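Local coordinates for protein-tyrosine-phosphatase (Chaetomium thermophilum var. thermophilum DSM 1495, PDB 5M43) that probably dephosphorylates phosphotyrosine and phosphoserine or phosphothreonine in proteins, through the dual-specificity phosphatase domain of the ribosome-assembly factor Yvh1, at residues Leu12-Val17 with Arg109-Ile114; Asn21-Ile26 with Arg44-Phe49; Thr32-Val37 with Val52-Ile57; Ser36-Thr41 with Leu100-Met105; Ile59-Asp64 with Gly154-Phe159. All coordinates share one frame; numbering follows the deposited sequence.

Contact 1 of 5, residues Leu12-Val17 with Arg109-Ile114. With NO3 (nitrate ion), chain B.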
# COMPACT_ATOMS: atom_id res chain seq x y z
N LEU A 12 9.34 0.78 -0.11
CA LEU A 12 7.94 0.47 0.14
C LEU A 12 7.87 -1.06 0.21
O LEU A 12 8.31 -1.73 -0.74
CB LEU A 12 7.12 1.02 -1.01
CG LEU A 12 5.61 0.69 -0.97
CD1 LEU A 12 5.02 1.26 0.33
CD2 LEU A 12 4.93 1.33 -2.18
N PHE A 13 7.23 -1.57 1.27
CA PHE A 13 7.17 -3.00 1.54
C PHE A 13 5.74 -3.44 1.73
O PHE A 13 4.88 -2.65 2.14
CB PHE A 13 7.98 -3.36 2.81
CG PHE A 13 9.47 -3.23 2.62
CD1 PHE A 13 10.12 -1.97 2.59
CD2 PHE A 13 10.25 -4.39 2.44
CE1 PHE A 13 11.51 -1.86 2.38
CE2 PHE A 13 11.66 -4.26 2.23
CZ PHE A 13 12.26 -3.03 2.19
N VAL A 14 5.49 -4.72 1.49
CA VAL A 14 4.14 -5.30 1.65
C VAL A 14 4.28 -6.66 2.30
O VAL A 14 5.26 -7.41 2.07
CB VAL A 14 3.45 -5.41 0.27
CG1 VAL A 14 4.14 -6.40 -0.63
CG2 VAL A 14 1.97 -5.90 0.41
N GLY A 15 3.28 -7.01 3.09
CA GLY A 15 3.30 -8.31 3.73
C GLY A 15 2.05 -8.56 4.52
O GLY A 15 1.09 -7.78 4.47
N GLY A 16 2.03 -9.73 5.16
CA GLY A 16 0.92 -10.13 6.01
C GLY A 16 1.18 -9.85 7.48
O GLY A 16 2.16 -9.22 7.88
N VAL A 17 0.26 -10.34 8.31
CA VAL A 17 0.26 -9.92 9.71
C VAL A 17 1.37 -10.57 10.51
O VAL A 17 1.91 -9.95 11.43
CB VAL A 17 -1.13 -10.17 10.32
CG1 VAL A 17 -1.42 -11.68 10.38
CG2 VAL A 17 -1.17 -9.53 11.70
N ARG A 109 -5.99 -6.76 0.78
CA ARG A 109 -6.17 -5.42 1.36
C ARG A 109 -4.91 -4.54 1.17
O ARG A 109 -4.99 -3.42 0.67
CB ARG A 109 -6.53 -5.52 2.83
CG ARG A 109 -8.03 -5.88 3.04
CD ARG A 109 -8.25 -6.21 4.46
NE ARG A 109 -7.76 -7.57 4.74
CZ ARG A 109 -8.07 -8.24 5.85
NH1 ARG A 109 -8.85 -7.67 6.77
NH2 ARG A 109 -7.61 -9.51 6.04
N SER A 110 -3.75 -5.02 1.63
CA SER A 110 -2.53 -4.21 1.56
C SER A 110 -2.13 -3.95 0.11
O SER A 110 -1.62 -2.88 -0.22
CB SER A 110 -1.35 -4.89 2.31
OG SER A 110 -1.23 -6.21 1.82
N VAL A 111 -2.32 -4.95 -0.76
CA VAL A 111 -1.95 -4.82 -2.15
C VAL A 111 -2.81 -3.75 -2.81
O VAL A 111 -2.34 -3.01 -3.68
CB VAL A 111 -2.08 -6.19 -2.85
CG1 VAL A 111 -1.93 -6.13 -4.38
CG2 VAL A 111 -0.96 -7.13 -2.33
N THR A 112 -4.11 -3.73 -2.47
CA THR A 112 -4.96 -2.67 -3.01
C THR A 112 -4.45 -1.29 -2.63
O THR A 112 -4.41 -0.36 -3.46
CB THR A 112 -6.40 -2.89 -2.51
OG1 THR A 112 -6.89 -4.13 -3.04
CG2 THR A 112 -7.31 -1.69 -2.98
N ALA A 113 -4.05 -1.13 -1.37
CA ALA A 113 -3.49 0.16 -0.95
C ALA A 113 -2.23 0.52 -1.73
O ALA A 113 -2.06 1.69 -2.13
CB ALA A 113 -3.20 0.11 0.56
N ILE A 114 -1.35 -0.46 -1.96
CA ILE A 114 -0.11 -0.18 -2.69
C ILE A 114 -0.42 0.17 -4.12
O ILE A 114 0.15 1.10 -4.68
CB ILE A 114 0.83 -1.39 -2.60
CG1 ILE A 114 1.38 -1.37 -1.17
CG2 ILE A 114 1.91 -1.32 -3.75
CD1 ILE A 114 2.37 -2.40 -0.89
N NO3 B . -5.67 -9.93 2.89
O1 NO3 B . -4.86 -10.36 2.02
O2 NO3 B . -5.57 -10.30 4.09
O3 NO3 B . -6.45 -8.99 2.58

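Contact 2 of 5, residues Asn21-Ile26 with Arg44-Phe49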
# COMPACT_ATOMS: atom_id res chain seq x y z
N ASN A 21 4.31 -8.30 12.47
CA ASN A 21 4.53 -8.33 13.90
C ASN A 21 5.93 -8.75 14.29
O ASN A 21 6.23 -8.80 15.49
CB ASN A 21 3.56 -9.30 14.58
CG ASN A 21 2.27 -8.66 14.82
OD1 ASN A 21 2.16 -7.43 14.84
ND2 ASN A 21 1.29 -9.46 15.05
N ARG A 22 6.77 -9.13 13.32
CA ARG A 22 8.10 -9.66 13.61
C ARG A 22 9.09 -8.49 13.74
O ARG A 22 9.50 -7.86 12.74
CB ARG A 22 8.51 -10.62 12.50
CG ARG A 22 9.18 -11.87 12.98
CD ARG A 22 9.33 -12.95 11.88
NE ARG A 22 8.14 -13.82 11.88
CZ ARG A 22 7.37 -14.07 10.81
NH1 ARG A 22 7.64 -13.54 9.62
NH2 ARG A 22 6.32 -14.87 10.94
N ALA A 23 9.48 -8.18 14.98
CA ALA A 23 10.45 -7.11 15.23
C ALA A 23 11.71 -7.28 14.39
O ALA A 23 12.27 -6.30 13.90
CB ALA A 23 10.83 -7.08 16.71
N ARG A 24 12.15 -8.52 14.20
CA ARG A 24 13.36 -8.79 13.44
C ARG A 24 13.26 -8.28 12.01
O ARG A 24 14.25 -7.78 11.45
CB ARG A 24 13.63 -10.28 13.46
CG ARG A 24 15.01 -10.62 12.99
CD ARG A 24 15.18 -12.14 12.86
NE ARG A 24 15.13 -12.84 14.13
CZ ARG A 24 16.18 -13.02 14.93
NH1 ARG A 24 17.38 -12.51 14.64
NH2 ARG A 24 16.05 -13.72 16.05
N LEU A 25 12.09 -8.40 11.39
CA LEU A 25 11.94 -7.98 10.00
C LEU A 25 11.77 -6.47 9.92
O LEU A 25 12.22 -5.86 8.96
CB LEU A 25 10.71 -8.67 9.36
CG LEU A 25 10.76 -10.21 9.35
CD1 LEU A 25 9.60 -10.71 8.48
CD2 LEU A 25 12.09 -10.72 8.81
N ILE A 26 11.03 -5.88 10.87
CA ILE A 26 10.95 -4.42 10.92
C ILE A 26 12.36 -3.84 11.00
O ILE A 26 12.70 -2.87 10.29
CB ILE A 26 10.10 -4.03 12.14
CG1 ILE A 26 8.65 -4.61 12.05
CG2 ILE A 26 10.22 -2.55 12.43
CD1 ILE A 26 7.97 -4.55 10.73
N ARG A 44 4.01 -1.48 21.31
CA ARG A 44 4.88 -0.36 21.65
C ARG A 44 5.86 -0.69 22.76
O ARG A 44 6.81 0.07 22.97
CB ARG A 44 4.05 0.85 22.06
CG ARG A 44 3.04 1.35 21.01
CD ARG A 44 3.74 2.26 20.03
NE ARG A 44 2.84 2.84 19.04
CZ ARG A 44 3.26 3.43 17.92
NH1 ARG A 44 4.57 3.55 17.68
NH2 ARG A 44 2.40 3.93 17.05
N GLU A 45 5.66 -1.79 23.48
CA GLU A 45 6.63 -2.24 24.46
C GLU A 45 7.85 -2.89 23.84
O GLU A 45 8.84 -3.13 24.54
CB GLU A 45 5.99 -3.21 25.45
CG GLU A 45 4.61 -2.80 25.84
CD GLU A 45 4.63 -1.78 26.93
OE1 GLU A 45 5.46 -1.93 27.86
OE2 GLU A 45 3.85 -0.80 26.84
N ASN A 46 7.80 -3.20 22.55
CA ASN A 46 8.95 -3.73 21.84
C ASN A 46 9.68 -2.57 21.18
O ASN A 46 9.07 -1.82 20.41
CB ASN A 46 8.52 -4.77 20.81
CG ASN A 46 9.69 -5.45 20.13
OD1 ASN A 46 10.65 -4.80 19.69
ND2 ASN A 46 9.63 -6.78 20.06
N GLU A 47 10.98 -2.44 21.48
CA GLU A 47 11.80 -1.34 20.98
C GLU A 47 11.66 -1.16 19.47
O GLU A 47 11.73 -0.04 18.96
CB GLU A 47 13.27 -1.56 21.35
CG GLU A 47 13.95 -2.75 20.63
CD GLU A 47 14.63 -2.39 19.30
OE1 GLU A 47 14.63 -1.21 18.91
OE2 GLU A 47 15.18 -3.31 18.64
N ALA A 48 11.47 -2.26 18.74
CA ALA A 48 11.38 -2.16 17.29
C ALA A 48 10.16 -1.36 16.86
O ALA A 48 10.14 -0.76 15.78
CB ALA A 48 11.30 -3.56 16.67
N PHE A 49 9.11 -1.38 17.67
CA PHE A 49 7.87 -0.69 17.30
C PHE A 49 7.64 0.61 18.06
O PHE A 49 6.74 1.36 17.68
CB PHE A 49 6.66 -1.61 17.51
CG PHE A 49 6.69 -2.86 16.64
CD1 PHE A 49 6.18 -2.81 15.35
CD2 PHE A 49 7.24 -4.06 17.10
CE1 PHE A 49 6.22 -3.93 14.50
CE2 PHE A 49 7.28 -5.19 16.28
CZ PHE A 49 6.76 -5.15 14.98

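Contact 3 of 5, residues Thr32-Val37 with Val52-Ile57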
# COMPACT_ATOMS: atom_id res chain seq x y z
N THR A 32 10.04 2.40 9.18
CA THR A 32 9.72 3.50 10.09
C THR A 32 8.23 3.78 10.17
O THR A 32 7.77 4.44 11.12
CB THR A 32 10.42 4.78 9.62
OG1 THR A 32 10.03 5.08 8.27
CG2 THR A 32 11.94 4.66 9.66
N HIS A 33 7.47 3.31 9.20
CA HIS A 33 6.05 3.62 9.08
C HIS A 33 5.33 2.34 8.75
O HIS A 33 5.79 1.60 7.88
CB HIS A 33 5.75 4.64 7.95
CG HIS A 33 6.25 6.02 8.23
ND1 HIS A 33 7.59 6.33 8.29
CD2 HIS A 33 5.58 7.18 8.41
CE1 HIS A 33 7.72 7.63 8.53
NE2 HIS A 33 6.51 8.16 8.62
N ILE A 34 4.22 2.06 9.43
CA ILE A 34 3.41 0.88 9.14
C ILE A 34 1.98 1.34 8.87
O ILE A 34 1.36 2.00 9.72
CB ILE A 34 3.43 -0.14 10.29
CG1 ILE A 34 4.88 -0.68 10.49
CG2 ILE A 34 2.41 -1.28 10.04
CD1 ILE A 34 4.98 -1.70 11.59
N LEU A 35 1.46 1.00 7.68
CA LEU A 35 0.04 1.14 7.36
C LEU A 35 -0.59 -0.24 7.45
O LEU A 35 -0.25 -1.12 6.65
CB LEU A 35 -0.12 1.73 5.96
CG LEU A 35 -1.56 1.77 5.45
CD1 LEU A 35 -2.44 2.65 6.37
CD2 LEU A 35 -1.62 2.28 4.02
N SER A 36 -1.49 -0.42 8.42
CA SER A 36 -2.27 -1.65 8.56
C SER A 36 -3.59 -1.46 7.83
O SER A 36 -4.47 -0.72 8.29
CB SER A 36 -2.51 -2.00 10.03
OG SER A 36 -1.28 -2.00 10.78
N VAL A 37 -3.77 -2.16 6.71
CA VAL A 37 -5.05 -2.12 6.02
C VAL A 37 -5.85 -3.27 6.62
O VAL A 37 -6.13 -4.27 5.94
CB VAL A 37 -4.89 -2.25 4.50
CG1 VAL A 37 -6.19 -1.91 3.77
CG2 VAL A 37 -3.77 -1.26 3.97
N VAL A 52 7.57 3.67 15.77
CA VAL A 52 7.07 3.62 14.40
C VAL A 52 5.82 4.49 14.29
O VAL A 52 5.07 4.67 15.26
CB VAL A 52 6.79 2.18 13.95
CG1 VAL A 52 8.07 1.33 14.12
CG2 VAL A 52 5.61 1.60 14.70
N LYS A 53 5.63 5.07 13.11
CA LYS A 53 4.45 5.86 12.79
C LYS A 53 3.41 4.88 12.25
O LYS A 53 3.68 4.18 11.27
CB LYS A 53 4.81 6.95 11.78
CG LYS A 53 3.64 7.88 11.39
CD LYS A 53 3.36 8.86 12.48
CE LYS A 53 2.38 9.93 11.99
NZ LYS A 53 1.80 10.71 13.14
N HIS A 54 2.25 4.78 12.91
CA HIS A 54 1.29 3.73 12.61
C HIS A 54 -0.08 4.28 12.25
O HIS A 54 -0.58 5.16 12.95
CB HIS A 54 1.16 2.80 13.82
CG HIS A 54 0.31 1.61 13.56
ND1 HIS A 54 -0.65 1.17 14.43
CD2 HIS A 54 0.26 0.77 12.49
CE1 HIS A 54 -1.26 0.12 13.92
NE2 HIS A 54 -0.71 -0.15 12.75
N LEU A 55 -0.69 3.75 11.19
CA LEU A 55 -2.09 4.00 10.87
C LEU A 55 -2.76 2.67 10.61
O LEU A 55 -2.24 1.87 9.82
CB LEU A 55 -2.22 4.92 9.64
CG LEU A 55 -3.65 5.12 9.10
CD1 LEU A 55 -4.48 5.85 10.16
CD2 LEU A 55 -3.66 5.96 7.78
N SER A 56 -3.88 2.41 11.29
CA SER A 56 -4.69 1.21 11.04
C SER A 56 -6.09 1.59 10.57
O SER A 56 -6.77 2.46 11.15
CB SER A 56 -4.77 0.30 12.28
OG SER A 56 -5.79 -0.69 12.12
N ILE A 57 -6.53 0.91 9.52
CA ILE A 57 -7.87 1.07 8.98
C ILE A 57 -8.60 -0.25 9.13
O ILE A 57 -8.12 -1.29 8.65
CB ILE A 57 -7.80 1.48 7.51
CG1 ILE A 57 -7.20 2.89 7.42
CG2 ILE A 57 -9.21 1.51 6.87
CD1 ILE A 57 -6.79 3.23 6.00

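Contact 4 of 5, residues Ser36-Thr41 with Leu100-Met105. With NO3 (nitrate ion), chain B.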
# COMPACT_ATOMS: atom_id res chain seq x y z
N SER A 36 -1.49 -0.42 8.42
CA SER A 36 -2.27 -1.65 8.56
C SER A 36 -3.59 -1.46 7.83
O SER A 36 -4.47 -0.72 8.29
CB SER A 36 -2.51 -2.00 10.03
OG SER A 36 -1.28 -2.00 10.78
N VAL A 37 -3.77 -2.16 6.71
CA VAL A 37 -5.05 -2.12 6.02
C VAL A 37 -5.85 -3.27 6.62
O VAL A 37 -6.13 -4.27 5.94
CB VAL A 37 -4.89 -2.25 4.50
CG1 VAL A 37 -6.19 -1.91 3.77
CG2 VAL A 37 -3.77 -1.26 3.97
N ILE A 38 -6.03 -3.20 7.93
CA ILE A 38 -6.72 -4.17 8.75
C ILE A 38 -6.68 -3.62 10.14
O ILE A 38 -5.85 -2.84 10.44
CB ILE A 38 -5.99 -5.53 8.66
CG1 ILE A 38 -6.71 -6.62 9.44
CG2 ILE A 38 -4.58 -5.44 9.18
CD1 ILE A 38 -6.14 -7.97 9.15
N ASP A 39 -7.62 -4.01 10.99
CA ASP A 39 -7.50 -3.56 12.35
C ASP A 39 -6.25 -4.17 12.94
O ASP A 39 -6.04 -5.38 12.84
CB ASP A 39 -8.74 -4.01 13.15
CG ASP A 39 -8.70 -3.51 14.58
OD1 ASP A 39 -8.95 -4.35 15.51
OD2 ASP A 39 -8.50 -2.29 14.78
N HIS A 40 -5.43 -3.36 13.58
CA HIS A 40 -4.13 -3.80 14.08
C HIS A 40 -3.66 -2.82 15.13
O HIS A 40 -3.88 -1.61 14.99
CB HIS A 40 -3.13 -3.84 12.90
CG HIS A 40 -1.82 -4.48 13.23
ND1 HIS A 40 -1.65 -5.85 13.23
CD2 HIS A 40 -0.59 -3.96 13.50
CE1 HIS A 40 -0.39 -6.14 13.49
NE2 HIS A 40 0.27 -5.02 13.67
N THR A 41 -2.94 -3.33 16.13
CA THR A 41 -2.23 -2.53 17.12
C THR A 41 -0.77 -2.98 17.18
O THR A 41 -0.49 -4.17 17.38
CB THR A 41 -2.88 -2.69 18.51
OG1 THR A 41 -4.26 -2.31 18.45
CG2 THR A 41 -2.18 -1.79 19.52
N LEU A 100 6.00 0.14 5.45
CA LEU A 100 5.40 -1.20 5.30
C LEU A 100 3.90 -1.01 5.22
O LEU A 100 3.33 -0.35 6.09
CB LEU A 100 5.72 -2.11 6.49
CG LEU A 100 4.87 -3.38 6.57
CD1 LEU A 100 5.19 -4.33 5.37
CD2 LEU A 100 5.21 -4.09 7.93
N VAL A 101 3.27 -1.65 4.23
CA VAL A 101 1.81 -1.74 4.15
C VAL A 101 1.50 -3.21 4.36
O VAL A 101 1.99 -4.07 3.61
CB VAL A 101 1.27 -1.23 2.81
CG1 VAL A 101 -0.34 -1.30 2.81
CG2 VAL A 101 1.73 0.23 2.52
N HIS A 102 0.68 -3.53 5.36
CA HIS A 102 0.37 -4.95 5.54
C HIS A 102 -1.13 -5.17 5.76
O HIS A 102 -1.88 -4.26 6.10
CB HIS A 102 1.12 -5.58 6.77
CG HIS A 102 0.45 -5.28 8.07
ND1 HIS A 102 -0.48 -6.13 8.65
CD2 HIS A 102 0.54 -4.20 8.90
CE1 HIS A 102 -0.92 -5.58 9.76
NE2 HIS A 102 -0.31 -4.43 9.95
N CYS A 103 -1.54 -6.44 5.67
CA CYS A 103 -2.91 -6.81 6.04
C CYS A 103 -2.84 -8.18 6.70
O CYS A 103 -1.90 -8.41 7.47
CB CYS A 103 -3.87 -6.81 4.83
SG CYS A 103 -3.36 -7.79 3.38
N ALA A 104 -3.75 -9.09 6.38
CA ALA A 104 -3.58 -10.43 6.97
C ALA A 104 -2.65 -11.29 6.13
O ALA A 104 -1.68 -11.86 6.65
CB ALA A 104 -4.95 -11.12 7.18
N MET A 105 -2.98 -11.47 4.87
CA MET A 105 -2.16 -12.34 4.03
C MET A 105 -1.14 -11.57 3.21
O MET A 105 -0.24 -12.23 2.66
CB MET A 105 -3.04 -13.14 3.06
CG MET A 105 -4.07 -14.10 3.68
SD MET A 105 -5.09 -14.84 2.42
CE MET A 105 -3.81 -15.70 1.51
N NO3 B . -5.67 -9.93 2.89
O1 NO3 B . -4.86 -10.36 2.02
O2 NO3 B . -5.57 -10.30 4.09
O3 NO3 B . -6.45 -8.99 2.58

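Contact 5 of 5, residues Ile59-Asp64 with Gly154-Phe159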
# COMPACT_ATOMS: atom_id res chain seq x y z
N ILE A 59 -10.84 -2.73 8.02
CA ILE A 59 -11.60 -3.21 6.86
C ILE A 59 -11.33 -4.68 6.67
O ILE A 59 -10.23 -5.17 6.96
CB ILE A 59 -11.24 -2.42 5.57
CG1 ILE A 59 -12.08 -2.81 4.36
CG2 ILE A 59 -9.78 -2.53 5.24
CD1 ILE A 59 -11.84 -1.88 3.12
N ASP A 60 -12.35 -5.38 6.19
CA ASP A 60 -12.27 -6.80 5.91
C ASP A 60 -11.96 -7.04 4.45
O ASP A 60 -12.17 -6.18 3.59
CB ASP A 60 -13.60 -7.49 6.25
CG ASP A 60 -13.71 -7.89 7.70
OD1 ASP A 60 -12.86 -7.49 8.53
OD2 ASP A 60 -14.73 -8.61 8.00
N ASP A 61 -11.50 -8.25 4.16
CA ASP A 61 -11.17 -8.60 2.78
C ASP A 61 -12.39 -9.24 2.14
O ASP A 61 -12.48 -10.47 1.95
CB ASP A 61 -9.98 -9.55 2.74
CG ASP A 61 -9.64 -9.92 1.33
OD1 ASP A 61 -9.90 -9.07 0.45
OD2 ASP A 61 -9.07 -10.99 1.10
N MET A 62 -13.36 -8.40 1.81
CA MET A 62 -14.60 -8.85 1.22
C MET A 62 -14.98 -7.88 0.12
O MET A 62 -14.65 -6.70 0.20
CB MET A 62 -15.73 -8.94 2.24
CG MET A 62 -15.45 -10.09 3.18
SD MET A 62 -16.89 -10.35 4.14
CE MET A 62 -16.70 -9.04 5.32
N GLU A 63 -15.67 -8.41 -0.90
CA GLU A 63 -15.97 -7.62 -2.10
C GLU A 63 -16.92 -6.44 -1.85
O GLU A 63 -16.91 -5.50 -2.64
CB GLU A 63 -16.56 -8.52 -3.18
CG GLU A 63 -15.60 -9.58 -3.71
CD GLU A 63 -16.26 -10.61 -4.61
OE1 GLU A 63 -17.26 -10.24 -5.30
OE2 GLU A 63 -15.78 -11.77 -4.64
N ASP A 64 -17.67 -6.47 -0.76
CA ASP A 64 -18.62 -5.43 -0.37
C ASP A 64 -18.01 -4.39 0.54
O ASP A 64 -18.75 -3.57 1.11
CB ASP A 64 -19.74 -6.12 0.40
CG ASP A 64 -19.14 -6.97 1.52
OD1 ASP A 64 -18.80 -8.14 1.23
OD2 ASP A 64 -18.90 -6.46 2.65
N GLY A 154 -3.22 -10.28 -5.04
CA GLY A 154 -4.45 -10.53 -5.74
C GLY A 154 -5.62 -9.95 -4.99
O GLY A 154 -6.32 -10.65 -4.26
N PRO A 155 -5.93 -8.67 -5.22
CA PRO A 155 -7.11 -8.08 -4.57
C PRO A 155 -8.39 -8.77 -4.98
O PRO A 155 -8.58 -9.22 -6.13
CB PRO A 155 -7.12 -6.61 -5.03
CG PRO A 155 -5.59 -6.34 -5.46
CD PRO A 155 -5.19 -7.69 -6.05
N ASN A 156 -9.32 -8.77 -4.04
CA ASN A 156 -10.61 -9.37 -4.33
C ASN A 156 -11.34 -8.55 -5.41
O ASN A 156 -10.96 -7.42 -5.71
CB ASN A 156 -11.41 -9.52 -3.01
CG ASN A 156 -12.07 -8.24 -2.51
OD1 ASN A 156 -12.76 -7.53 -3.24
ND2 ASN A 156 -11.89 -7.96 -1.23
N ASP A 157 -12.39 -9.14 -6.01
CA ASP A 157 -13.05 -8.57 -7.20
C ASP A 157 -13.62 -7.18 -6.93
O ASP A 157 -13.57 -6.31 -7.80
CB ASP A 157 -14.22 -9.45 -7.69
CG ASP A 157 -13.80 -10.76 -8.34
OD1 ASP A 157 -12.61 -11.03 -8.38
OD2 ASP A 157 -14.70 -11.57 -8.74
N GLY A 158 -14.11 -6.95 -5.72
CA GLY A 158 -14.66 -5.63 -5.38
C GLY A 158 -13.56 -4.58 -5.26
O GLY A 158 -13.75 -3.42 -5.67
N PHE A 159 -12.46 -4.95 -4.62
CA PHE A 159 -11.33 -4.04 -4.58
C PHE A 159 -10.82 -3.72 -5.97
O PHE A 159 -10.40 -2.58 -6.24
CB PHE A 159 -10.21 -4.65 -3.73
CG PHE A 159 -10.53 -4.76 -2.26
CD1 PHE A 159 -11.65 -4.11 -1.73
CD2 PHE A 159 -9.67 -5.44 -1.41
CE1 PHE A 159 -11.96 -4.22 -0.37
CE2 PHE A 159 -9.93 -5.56 -0.07
CZ PHE A 159 -11.07 -4.97 0.47
O HOH W 1 -13.15 -11.79 -5.12

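Contact 1 of 5, residues Leu12-Val17 with Arg109-Ile114
Strand 12-15 runs nearly antiparallel to the start of helix 109-121, the two axes 8.4 Å apart at 157°, with Val14 CA lying 6.8 Å from Ser110 CA. Val14 is at the centre of the contact. Its CG2 stands anti to the backbone N, which aims that methyl at the helix, where it lies 3.5 Å from Ser110 OG and 4.2 Å from Val111 CG2. Ile114 reaches the same valine aslant. Its side chain is fully extended (chi2 -177°), so CD1 ends only 3.4 Å from Val14 CB, tighter than an ordinary carbon contact, and also rests against the carbonyl oxygen of Phe13. Farther along, Leu12 CD2 meets Ile114 CG2 at 4.3 Å. No hydrogen bond links strand and helix; the contact is mostly apolar carbon, and it buries Ser110 OG without a hydrogen-bond partner. At the helix start, Arg109 bends at chi3 (-78°) and turns its guanidinium edge-on, in plane, to a nitrate ion: NE donates to O3 of the ion at 2.9 Å, and NH2 to its O2 at 2.9 Å. The backbone N of Arg109 donates to O3 as well, while NH1 is held by Ile59 O. An oxyanion held by backbone N-H groups and an arginine at the start of a helix, behind the loop that follows a strand, is the hallmark of the phosphate-binding P-loop of cysteine-dependent phosphatases; the nitrate probably occupies the substrate phosphate's place.

Contact 2 of 5, residues Asn21-Ile26 with Arg44-Phe49
With CG anti to its own carbonyl carbon (chi1 -62°), Phe49 swings its ring toward helix 23-29, and Ile26, turned the same way about its first bond (chi1 -60°), presents CG1 to it. The two side chains cross at about a right angle, with Ile26 CG1 3.5 Å from Phe49 CE1 and equally near CZ. The far end of the ring reaches the chain just before the helix: Phe49 CZ lies 3.7 Å from Asn21 O, and CE2 3.9 Å from Ala23 CA. Beside the ring, two small residues bring the backbones close, Ala23 CB touching Ala48 CB at 3.6 Å. The amide of Asn46 lies against the same methyl, ND2 3.6 Å from Ala23 CB. Its OD1 works as an N-cap, taking the N-H of Ala48 at 2.8 Å on a lone pair in the carbonyl plane; that bond fixes the amide. Around the contact, a salt bridge from Glu47 to Lys27 ties the short helix 47-50 to helix 23-29 a second time, Arg44 hydrogen-bonds to Val52 O, just ahead of strand 53-56, and both Phe49 and Ile26 rest on Ile34 of strand 33-36, so both helices pack on the same residue of that strand.

Contact 3 of 5, residues Thr32-Val37 with Val52-Ile57
His54 lies edge-on to strand 33-36. With CG anti to the backbone N (chi1 -174°), its imidazole leans over to the neighbouring strand, where Ser36 OG sits in the ring plane and is hydrogen-bonded to NE2 at 2.8 Å; His102 is a second partner of that hydroxyl. The carbon edge of the ring comes 3.2 Å from Ile34 O at CD2, and Ile34 CG2 comes to the same carbon at a slant, 3.9 Å away. A leucine in place of His54 would probably leave Ser36 with one hydrogen-bond partner fewer and the serine-histidine network cut on this side. The strands that carry these groups run parallel at 6°, as the two ends of a beta-alpha-beta unit connected through helix 47-50, and five backbone hydrogen bonds, from Lys53 N to Thr32 O through to Ile57 N to Ser36 O, join them; strand 53-56 is the outermost of the sheet on this side. On the opposite face His33 offers its ring plane instead of its edge: Lys53 CB lies over it, 3.5 Å from CD2. A hydrogen bond of 2.7 Å between His33 ND1 and Thr32 OG1, which lies in the ring plane, fixes how the imidazole is turned. Next along that face Leu35 and Leu55 lie side by side and point the same way, CD1 of the former 3.8 Å from CD2 of the latter, both packed against Phe77 of helix 71-83.

Contact 4 of 5, residues Ser36-Thr41 with Leu100-Met105
His102 drives the edge of its imidazole into the face of His40: NE2 stands 3.5 Å above the plane of the His40 ring, over its centre, in an edge-to-face stack with planes at 70° and centroids of the two rings 4.4 Å apart. Both nitrogens of His102 are engaged, NE2 in a 2.7 Å hydrogen bond with Ser36 OG and ND1 as donor, nearly in the ring plane, to Cys103 O at 2.9 Å. Between them CE1 takes the methyl CG2 of Ile38 at 3.7 Å. For this the His102 ring is folded in between its own backbone N and carbonyl carbon (chi1 80°), and bonds on two sides fix its rotation. Putting a serine at His40 would probably uncover that edge of the His102 imidazole and open a gap beside the Ser36 bond. The backbones join where the sheet ends, Val37 N donating to His102 O at 2.9 Å as Val37 makes an inverse gamma turn, while Ile38 CD1 packs on Ala104 CB at 3.9 Å. His102 and Cys103 open the HCxxxxxR signature of the family; in its loop the nitrate takes the N-H of Met105 on O2 at 2.9 Å, beside Cys103 SG. The contact thus lies at the C-terminal ends of neighbouring parallel strands 33-36 and 99-102, with helix 17-20 against both histidines and helix 109-121 beside Val37 and Cys103.

Contact 5 of 5, residues Ile59-Asp64 with Gly154-Phe159
Asn156 points its side chain at the loop 59-64, CB passing Asp61 OD1 at 3.8 Å, and chi1 of 78° folds CG back between the backbone N and the carbonyl carbon. From there OD1 turns to its own helix, accepting from Phe159 N at 2.9 Å, from above the carbonyl plane, and weakly from Gly158 N; across the amide plane from Phe159 N lies Glu63 CG, 3.5 Å from OD1. ND2 donates to Asp61 OD1 at 2.8 Å, on the anti side of a carboxylate oxygen that Ser108 OG also grips, and it lies 3.2 Å above the centre of the Phe159 ring. Asn156 is thus the N-cap of helix 157-168, while the segment it meets probably corresponds to the general-acid loop of dual-specificity phosphatases. The Phe159 ring receives Asp60 O at its edge, 3.5 Å from CZ. Gly158 comes close to the Glu63 backbone, its CA 3.5 Å from Glu63 O, where a side chain would collide. A water links Glu63 OE2 to Asp157 N.

In the fold
All five contacts lie in one dual-specificity phosphatase domain. Contacts 1, 3 and 4 reach the same mixed sheet: strand 12-15 neighbours 99-102, which neighbours 33-36, then 53-56. Their centres are 7 to 11 Å apart, and contacts 3 and 4 share Ser36 and Val37. Contact 2 sits on one face of the sheet, 18 Å from contact 1 and 28 Å from contact 5 between centres. Contacts 2, 3 and 4 are nested in the chain loop closed by contact 1, whereas contact 5 crosses it. Contacts 1, 4 and 5 converge on the nitrate site: the loop after strand 99-102, the start of helix 109-121 and segment 59-64 enclose the probable phosphate pocket.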